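Local coordinates for Glyco_hydro_cc domain-containing protein (Cryptococcus neoformans, PDB 6UBC) that probably binds beta-1,3-glucan oligosaccharides through a glycoside hydrolase family 128 (subgroup VII) fold, at residues Y359-A372 with F400-S412. Residues are numbered along the deposited sequence; the frame is centred on the assembly and turned at random.
Sequences YNTYGKPIWVTEFA and FESDDRVQAYAYS
Phe371 and Tyr411 meet through contrasting torsions: the Phe371 ring stands between its own backbone N and carbonyl carbon (chi1 69°), which leans it over the neighbouring strand and brings one face against Tyr411 CA, 4.0 Å from the ring centroid. Tyr411 carries CG opposite its N (chi1 -167°), which sets its CD2 3.9 Å from Phe371 CZ in an oblique contact of the two rings. The edge of Phe400, from the end of the preceding helix, points toward the face of Phe371 in an offset edge-to-face pair with planes at 67°, and the three rings form a buried aromatic cluster. Phe400 also reaches Val368, its CE1 lying 3.8 Å from Val368 CG2.

The two strands run parallel, and six backbone hydrogen bonds stitch them together. Ile366 N donates to Arg405 O, and Ile366 O accepts from Gln407 N; Val368 N and O pair likewise with Ala408 O and Ala410 N, and Phe371 N and O with Ala410 O and Ser412 N. Ala408 N, buried here, finds no partner. On the side of the sheet that carries Trp367, Ala408 CB sits 3.4 Å from the centroid of the indole five-membered ring, almost on its normal, while Trp367 NE1 hydrogen-bonds to Tyr197 O.

Just before the strands begin, Arg405 lays CG over the centre of the Tyr359 ring at the end of helix 348-362, 3.6 Å from the centroid; Gly363 CA covers the opposite face. The Arg405 guanidinium grips Asp403 side-on, with NE running straight to OD1 (3.0 Å) and NH2 in a salt bridge to OD2, while Asp403 OD1 also accepts Arg405 N in an Asx turn. NH1 makes a salt bridge to Asp356.

Each strand follows a helix, 348-362 or 386-402, in the beta/alpha alternation of a glycosidase barrel. Strand 339-345 flanks strand 366-375 and strand 204-207 flanks strand 406-411, while helix 431-441 packs against Tyr409 and Tyr411.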
ATOM      1  N   TYR A 359       2.554 -14.639   1.583  1.00 25.06           N
ATOM      2  CA  TYR A 359       3.922 -15.188   1.450  1.00 26.26           C
ATOM      3  C   TYR A 359       3.867 -16.681   1.059  1.00 25.61           C
ATOM      4  O   TYR A 359       4.507 -17.097   0.063  1.00 25.04           O
ATOM      5  CB  TYR A 359       4.786 -14.942   2.684  1.00 28.39           C
ATOM      6  CG  TYR A 359       6.231 -15.093   2.295  1.00 31.15           C
ATOM      7  CD1 TYR A 359       6.866 -14.057   1.592  1.00 34.43           C
ATOM      8  CD2 TYR A 359       6.905 -16.287   2.458  1.00 32.85           C
ATOM      9  CE1 TYR A 359       8.189 -14.171   1.195  1.00 36.30           C
ATOM     10  CE2 TYR A 359       8.209 -16.442   2.020  1.00 35.02           C
ATOM     11  CZ  TYR A 359       8.840 -15.384   1.392  1.00 37.05           C
ATOM     12  OH  TYR A 359      10.147 -15.475   1.017  1.00 42.59           O
ATOM     13  N   ASN A 360       3.015 -17.466   1.714  1.00 25.35           N
ATOM     14  CA  ASN A 360       2.898 -18.911   1.386  1.00 27.92           C
ATOM     15  C   ASN A 360       2.402 -19.082  -0.040  1.00 27.49           C
ATOM     16  O   ASN A 360       2.873 -19.967  -0.728  1.00 27.12           O
ATOM     17  CB  ASN A 360       1.994 -19.632   2.384  1.00 28.37           C
ATOM     18  CG  ASN A 360       2.642 -19.700   3.739  1.00 29.66           C
ATOM     19  OD1 ASN A 360       3.835 -19.478   3.854  1.00 31.19           O
ATOM     20  ND2 ASN A 360       1.879 -19.995   4.769  1.00 31.48           N
ATOM     21  N   THR A 361       1.508 -18.234  -0.531  1.00 27.24           N
ATOM     22  CA  THR A 361       0.926 -18.382  -1.880  1.00 28.05           C
ATOM     23  C   THR A 361       1.901 -17.957  -2.975  1.00 27.91           C
ATOM     24  O   THR A 361       1.980 -18.710  -3.992  1.00 27.01           O
ATOM     25  CB  THR A 361      -0.460 -17.724  -1.982  1.00 26.71           C
ATOM     26  OG1 THR A 361      -1.333 -18.212  -0.964  1.00 27.47           O
ATOM     27  CG2 THR A 361      -1.170 -17.968  -3.281  1.00 25.75           C
ATOM     28  N   TYR A 362       2.616 -16.842  -2.855  1.00 25.23           N
ATOM     29  CA  TYR A 362       3.405 -16.254  -3.973  1.00 26.72           C
ATOM     30  C   TYR A 362       4.922 -16.304  -3.752  1.00 26.85           C
ATOM     31  O   TYR A 362       5.636 -16.198  -4.700  1.00 27.01           O
ATOM     32  CB  TYR A 362       2.925 -14.839  -4.244  1.00 28.16           C
ATOM     33  CG  TYR A 362       1.494 -14.870  -4.707  1.00 26.09           C
ATOM     34  CD1 TYR A 362       1.184 -15.344  -5.971  1.00 27.43           C
ATOM     35  CD2 TYR A 362       0.449 -14.463  -3.883  1.00 25.77           C
ATOM     36  CE1 TYR A 362      -0.131 -15.434  -6.420  1.00 28.02           C
ATOM     37  CE2 TYR A 362      -0.883 -14.554  -4.326  1.00 26.49           C
ATOM     38  CZ  TYR A 362      -1.184 -15.023  -5.601  1.00 26.41           C
ATOM     39  OH  TYR A 362      -2.483 -15.181  -6.068  1.00 27.61           O
ATOM     40  N   GLY A 363       5.384 -16.414  -2.520  1.00 24.97           N
ATOM     41  CA  GLY A 363       6.801 -16.476  -2.167  1.00 27.34           C
ATOM     42  C   GLY A 363       7.574 -15.245  -2.543  1.00 30.41           C
ATOM     43  O   GLY A 363       8.808 -15.344  -2.522  1.00 31.18           O
ATOM     44  N   LYS A 364       6.909 -14.081  -2.737  1.00 27.59           N
ATOM     45  CA  LYS A 364       7.558 -12.796  -3.055  1.00 25.77           C
ATOM     46  C   LYS A 364       7.510 -11.832  -1.863  1.00 25.36           C
ATOM     47  O   LYS A 364       6.668 -11.906  -0.946  1.00 25.82           O
ATOM     48  CB  LYS A 364       6.901 -12.154  -4.283  1.00 25.93           C
ATOM     49  CG  LYS A 364       7.089 -12.977  -5.540  1.00 29.91           C
ATOM     50  CD  LYS A 364       6.456 -12.404  -6.722  1.00 29.40           C
ATOM     51  CE  LYS A 364       6.631 -13.316  -7.892  1.00 33.16           C
ATOM     52  NZ  LYS A 364       5.888 -12.829  -9.078  1.00 35.68           N
ATOM     53  N   PRO A 365       8.473 -10.907  -1.833  1.00 26.40           N
ATOM     54  CA  PRO A 365       8.510  -9.879  -0.822  1.00 27.00           C
ATOM     55  C   PRO A 365       7.201  -9.100  -0.819  1.00 23.98           C
ATOM     56  O   PRO A 365       6.588  -8.954  -1.877  1.00 25.33           O
ATOM     57  CB  PRO A 365       9.692  -8.960  -1.192  1.00 28.08           C
ATOM     58  CG  PRO A 365      10.512  -9.755  -2.181  1.00 29.42           C
ATOM     59  CD  PRO A 365       9.617 -10.833  -2.772  1.00 29.42           C
ATOM     60  N   ILE A 366       6.870  -8.558   0.346  1.00 24.87           N
ATOM     61  CA  ILE A 366       5.560  -7.898   0.593  1.00 23.37           C
ATOM     62  C   ILE A 366       5.746  -6.411   0.870  1.00 23.28           C
ATOM     63  O   ILE A 366       6.675  -6.027   1.617  1.00 24.16           O
ATOM     64  CB  ILE A 366       4.835  -8.605   1.732  1.00 24.18           C
ATOM     65  CG1 ILE A 366       4.239  -9.911   1.198  1.00 24.84           C
ATOM     66  CG2 ILE A 366       3.773  -7.729   2.407  1.00 24.99           C
ATOM     67  CD1 ILE A 366       3.876 -10.893   2.270  1.00 25.68           C
ATOM     68  N   TRP A 367       4.830  -5.612   0.353  1.00 21.04           N
ATOM     69  CA  TRP A 367       4.635  -4.229   0.797  1.00 20.31           C
ATOM     70  C   TRP A 367       3.242  -4.153   1.392  1.00 21.94           C
ATOM     71  O   TRP A 367       2.275  -4.590   0.746  1.00 23.90           O
ATOM     72  CB  TRP A 367       4.795  -3.215  -0.343  1.00 21.40           C
ATOM     73  CG  TRP A 367       6.183  -2.802  -0.685  1.00 20.91           C
ATOM     74  CD1 TRP A 367       7.359  -3.445  -0.447  1.00 22.69           C
ATOM     75  CD2 TRP A 367       6.510  -1.565  -1.315  1.00 22.30           C
ATOM     76  NE1 TRP A 367       8.399  -2.729  -0.922  1.00 22.59           N
ATOM     77  CE2 TRP A 367       7.919  -1.555  -1.458  1.00 22.99           C
ATOM     78  CE3 TRP A 367       5.756  -0.486  -1.781  1.00 21.30           C
ATOM     79  CZ2 TRP A 367       8.582  -0.522  -2.120  1.00 24.54           C
ATOM     80  CZ3 TRP A 367       6.410   0.573  -2.385  1.00 23.52           C
ATOM     81  CH2 TRP A 367       7.823   0.555  -2.540  1.00 23.62           C
ATOM     82  N   VAL A 368       3.142  -3.670   2.604  1.00 21.44           N
ATOM     83  CA  VAL A 368       1.817  -3.359   3.218  1.00 21.70           C
ATOM     84  C   VAL A 368       1.544  -1.907   2.853  1.00 21.23           C
ATOM     85  O   VAL A 368       1.972  -0.996   3.597  1.00 23.77           O
ATOM     86  CB  VAL A 368       1.773  -3.645   4.726  1.00 22.73           C
ATOM     87  CG1 VAL A 368       0.389  -3.397   5.321  1.00 22.16           C
ATOM     88  CG2 VAL A 368       2.129  -5.089   5.024  1.00 23.83           C
ATOM     89  N   THR A 369       0.747  -1.666   1.827  1.00 21.40           N
ATOM     90  CA  THR A 369       0.602  -0.278   1.316  1.00 22.49           C
ATOM     91  C   THR A 369      -0.454   0.477   2.153  1.00 22.43           C
ATOM     92  O   THR A 369      -0.465   1.695   2.081  1.00 21.37           O
ATOM     93  CB  THR A 369       0.301  -0.210  -0.179  1.00 21.00           C
ATOM     94  OG1 THR A 369      -0.954  -0.867  -0.384  1.00 21.75           O
ATOM     95  CG2 THR A 369       1.439  -0.801  -1.008  1.00 22.25           C
ATOM     96  N   GLU A 370      -1.308  -0.225   2.906  1.00 21.42           N
ATOM     97  CA  GLU A 370      -2.289   0.416   3.817  1.00 21.52           C
ATOM     98  C   GLU A 370      -2.436  -0.512   5.003  1.00 22.17           C
ATOM     99  O   GLU A 370      -2.697  -1.718   4.778  1.00 21.17           O
ATOM    100  CB  GLU A 370      -3.660   0.601   3.164  1.00 22.23           C
ATOM    101  CG  GLU A 370      -3.701   1.581   2.037  1.00 22.44           C
ATOM    102  CD  GLU A 370      -4.994   1.703   1.289  1.00 25.58           C
ATOM    103  OE1 GLU A 370      -6.039   1.162   1.773  1.00 24.52           O
ATOM    104  OE2 GLU A 370      -4.968   2.329   0.175  1.00 23.98           O
ATOM    105  N   PHE A 371      -2.243  -0.046   6.212  1.00 22.90           N
ATOM    106  CA  PHE A 371      -2.759  -0.784   7.380  1.00 22.48           C
ATOM    107  C   PHE A 371      -3.574   0.121   8.274  1.00 22.29           C
ATOM    108  O   PHE A 371      -3.370   1.333   8.270  1.00 23.24           O
ATOM    109  CB  PHE A 371      -1.653  -1.410   8.210  1.00 23.03           C
ATOM    110  CG  PHE A 371      -0.741  -0.497   8.972  1.00 23.52           C
ATOM    111  CD1 PHE A 371      -1.089  -0.057  10.240  1.00 23.89           C
ATOM    112  CD2 PHE A 371       0.451  -0.066   8.414  1.00 22.06           C
ATOM    113  CE1 PHE A 371      -0.250   0.813  10.922  1.00 25.25           C
ATOM    114  CE2 PHE A 371       1.259   0.842   9.070  1.00 22.83           C
ATOM    115  CZ  PHE A 371       0.907   1.254  10.332  1.00 23.73           C
ATOM    116  N   ALA A 372      -4.524  -0.497   8.955  1.00 22.44           N
ATOM    117  CA  ALA A 372      -5.430   0.182   9.898  1.00 23.82           C
ATOM    118  C   ALA A 372      -5.919  -0.775  10.953  1.00 22.14           C
ATOM    119  O   ALA A 372      -6.070  -1.949  10.651  1.00 24.24           O
ATOM    120  CB  ALA A 372      -6.558   0.846   9.171  1.00 23.89           C
ATOM    121  N   PHE A 400       6.355  -5.577  11.785  1.00 26.88           N
ATOM    122  CA  PHE A 400       6.796  -5.364  10.398  1.00 25.48           C
ATOM    123  C   PHE A 400       8.335  -5.229  10.365  1.00 26.18           C
ATOM    124  O   PHE A 400       8.955  -5.831   9.487  1.00 26.96           O
ATOM    125  CB  PHE A 400       6.157  -4.123   9.782  1.00 24.12           C
ATOM    126  CG  PHE A 400       4.692  -4.219   9.469  1.00 25.85           C
ATOM    127  CD1 PHE A 400       4.057  -5.407   9.172  1.00 23.63           C
ATOM    128  CD2 PHE A 400       3.919  -3.078   9.498  1.00 25.52           C
ATOM    129  CE1 PHE A 400       2.720  -5.431   8.798  1.00 24.85           C
ATOM    130  CE2 PHE A 400       2.579  -3.107   9.175  1.00 25.85           C
ATOM    131  CZ  PHE A 400       1.977  -4.267   8.768  1.00 24.70           C
ATOM    132  N   GLU A 401       8.900  -4.448  11.275  1.00 26.32           N
ATOM    133  CA  GLU A 401      10.373  -4.236  11.255  1.00 29.47           C
ATOM    134  C   GLU A 401      11.070  -5.602  11.423  1.00 29.15           C
ATOM    135  O   GLU A 401      12.104  -5.867  10.783  1.00 29.69           O
ATOM    136  CB  GLU A 401      10.751  -3.199  12.314  1.00 28.44           C
ATOM    137  CG  GLU A 401      10.346  -1.801  11.943  1.00 28.28           C
ATOM    138  CD  GLU A 401      11.014  -1.193  10.715  1.00 30.68           C
ATOM    139  OE1 GLU A 401      12.046  -1.764  10.217  1.00 28.67           O
ATOM    140  OE2 GLU A 401      10.521  -0.122  10.232  1.00 28.85           O
ATOM    141  N   SER A 402      10.518  -6.486  12.232  1.00 29.50           N
ATOM    142  CA  SER A 402      11.226  -7.746  12.569  1.00 33.65           C
ATOM    143  C   SER A 402      10.950  -8.813  11.500  1.00 32.91           C
ATOM    144  O   SER A 402      11.644  -9.825  11.447  1.00 30.43           O
ATOM    145  CB  SER A 402      10.879  -8.177  13.959  1.00 36.65           C
ATOM    146  OG  SER A 402       9.578  -8.683  13.935  1.00 44.93           O
ATOM    147  N   ASP A 403       9.979  -8.574  10.618  1.00 29.25           N
ATOM    148  CA  ASP A 403       9.524  -9.620   9.682  1.00 29.63           C
ATOM    149  C   ASP A 403      10.263  -9.432   8.370  1.00 29.57           C
ATOM    150  O   ASP A 403       9.932  -8.516   7.575  1.00 27.02           O
ATOM    151  CB  ASP A 403       8.007  -9.632   9.517  1.00 31.24           C
ATOM    152  CG  ASP A 403       7.481 -10.871   8.811  1.00 33.03           C
ATOM    153  OD1 ASP A 403       8.248 -11.507   8.034  1.00 32.26           O
ATOM    154  OD2 ASP A 403       6.272 -11.166   9.027  1.00 33.42           O
ATOM    155  N   ASP A 404      11.166 -10.346   8.063  1.00 29.33           N
ATOM    156  CA  ASP A 404      11.946 -10.250   6.819  1.00 32.02           C
ATOM    157  C   ASP A 404      11.072 -10.409   5.579  1.00 32.07           C
ATOM    158  O   ASP A 404      11.574 -10.060   4.487  1.00 32.39           O
ATOM    159  CB  ASP A 404      13.015 -11.353   6.781  1.00 38.08           C
ATOM    160  CG  ASP A 404      14.201 -10.988   7.681  1.00 47.25           C
ATOM    161  OD1 ASP A 404      14.148  -9.892   8.358  1.00 43.36           O
ATOM    162  OD2 ASP A 404      15.203 -11.759   7.662  1.00 54.20           O
ATOM    163  N   ARG A 405       9.855 -10.939   5.676  1.00 27.05           N
ATOM    164  CA  ARG A 405       8.976 -11.005   4.481  1.00 26.94           C
ATOM    165  C   ARG A 405       8.441  -9.605   4.116  1.00 26.57           C
ATOM    166  O   ARG A 405       8.003  -9.434   2.957  1.00 26.29           O
ATOM    167  CB  ARG A 405       7.804 -11.952   4.719  1.00 27.42           C
ATOM    168  CG  ARG A 405       8.182 -13.428   4.867  1.00 29.00           C
ATOM    169  CD  ARG A 405       7.148 -14.325   5.537  1.00 30.56           C
ATOM    170  NE  ARG A 405       6.694 -13.839   6.842  1.00 29.53           N
ATOM    171  CZ  ARG A 405       5.657 -14.321   7.510  1.00 30.65           C
ATOM    172  NH1 ARG A 405       4.991 -15.364   7.039  1.00 31.74           N
ATOM    173  NH2 ARG A 405       5.284 -13.790   8.660  1.00 32.07           N
ATOM    174  N   VAL A 406       8.373  -8.682   5.070  1.00 25.87           N
ATOM    175  CA  VAL A 406       7.749  -7.339   4.819  1.00 25.44           C
ATOM    176  C   VAL A 406       8.877  -6.372   4.486  1.00 26.18           C
ATOM    177  O   VAL A 406       9.711  -6.072   5.377  1.00 27.35           O
ATOM    178  CB  VAL A 406       6.923  -6.903   6.029  1.00 25.84           C
ATOM    179  CG1 VAL A 406       6.452  -5.451   5.859  1.00 26.08           C
ATOM    180  CG2 VAL A 406       5.743  -7.857   6.236  1.00 27.30           C
ATOM    181  N   GLN A 407       8.928  -5.878   3.264  1.00 26.23           N
ATOM    182  CA  GLN A 407      10.035  -4.949   2.874  1.00 27.66           C
ATOM    183  C   GLN A 407       9.617  -3.483   2.998  1.00 26.92           C
ATOM    184  O   GLN A 407      10.478  -2.629   2.919  1.00 26.62           O
ATOM    185  CB  GLN A 407      10.504  -5.161   1.438  1.00 29.70           C
ATOM    186  CG  GLN A 407      10.831  -6.584   1.145  1.00 40.13           C
ATOM    187  CD  GLN A 407      12.225  -6.769   1.578  1.00 46.00           C
ATOM    188  OE1 GLN A 407      13.138  -6.231   0.932  1.00 51.50           O
ATOM    189  NE2 GLN A 407      12.338  -7.505   2.678  1.00 54.81           N
ATOM    190  N   ALA A 408       8.328  -3.190   3.184  1.00 26.01           N
ATOM    191  CA  ALA A 408       7.854  -1.803   3.364  1.00 23.36           C
ATOM    192  C   ALA A 408       6.434  -1.853   3.951  1.00 24.76           C
ATOM    193  O   ALA A 408       5.707  -2.838   3.660  1.00 22.60           O
ATOM    194  CB  ALA A 408       7.905  -1.057   2.025  1.00 23.85           C
ATOM    195  N   TYR A 409       6.038  -0.792   4.655  1.00 24.13           N
ATOM    196  CA  TYR A 409       4.657  -0.645   5.161  1.00 23.02           C
ATOM    197  C   TYR A 409       4.338   0.841   5.270  1.00 24.00           C
ATOM    198  O   TYR A 409       5.232   1.734   5.420  1.00 23.26           O
ATOM    199  CB  TYR A 409       4.534  -1.362   6.503  1.00 22.69           C
ATOM    200  CG  TYR A 409       5.499  -0.830   7.534  1.00 23.44           C
ATOM    201  CD1 TYR A 409       5.180   0.268   8.334  1.00 22.82           C
ATOM    202  CD2 TYR A 409       6.736  -1.418   7.757  1.00 24.55           C
ATOM    203  CE1 TYR A 409       6.052   0.780   9.276  1.00 23.19           C
ATOM    204  CE2 TYR A 409       7.617  -0.925   8.715  1.00 24.26           C
ATOM    205  CZ  TYR A 409       7.277   0.191   9.481  1.00 24.60           C
ATOM    206  OH  TYR A 409       8.100   0.691  10.451  1.00 26.16           O
ATOM    207  N   ALA A 410       3.036   1.106   5.180  1.00 22.12           N
ATOM    208  CA  ALA A 410       2.481   2.475   5.269  1.00 22.31           C
ATOM    209  C   ALA A 410       1.186   2.485   6.060  1.00 21.93           C
ATOM    210  O   ALA A 410       0.194   1.776   5.713  1.00 21.55           O
ATOM    211  CB  ALA A 410       2.270   3.030   3.877  1.00 23.90           C
ATOM    212  N   TYR A 411       1.146   3.421   6.998  1.00 21.57           N
ATOM    213  CA  TYR A 411      -0.074   3.824   7.716  1.00 21.88           C
ATOM    214  C   TYR A 411      -1.159   4.270   6.738  1.00 21.57           C
ATOM    215  O   TYR A 411      -0.925   5.152   5.871  1.00 22.70           O
ATOM    216  CB  TYR A 411       0.324   4.896   8.693  1.00 21.95           C
ATOM    217  CG  TYR A 411      -0.682   5.257   9.748  1.00 23.27           C
ATOM    218  CD1 TYR A 411      -1.804   6.030   9.438  1.00 22.69           C
ATOM    219  CD2 TYR A 411      -0.529   4.834  11.040  1.00 23.22           C
ATOM    220  CE1 TYR A 411      -2.687   6.414  10.426  1.00 22.72           C
ATOM    221  CE2 TYR A 411      -1.393   5.224  12.043  1.00 24.41           C
ATOM    222  CZ  TYR A 411      -2.499   5.982  11.733  1.00 23.55           C
ATOM    223  OH  TYR A 411      -3.344   6.370  12.725  1.00 22.86           O
ATOM    224  N   SER A 412      -2.374   3.715   6.867  1.00 20.93           N
ATOM    225  CA  SER A 412      -3.475   4.075   5.958  1.00 22.11           C
ATOM    226  C   SER A 412      -4.030   5.426   6.365  1.00 22.13           C
ATOM    227  O   SER A 412      -4.410   5.556   7.544  1.00 22.43           O
ATOM    228  CB  SER A 412      -4.545   3.039   5.982  1.00 23.05           C
ATOM    229  OG  SER A 412      -5.571   3.434   5.102  1.00 25.42           O
TER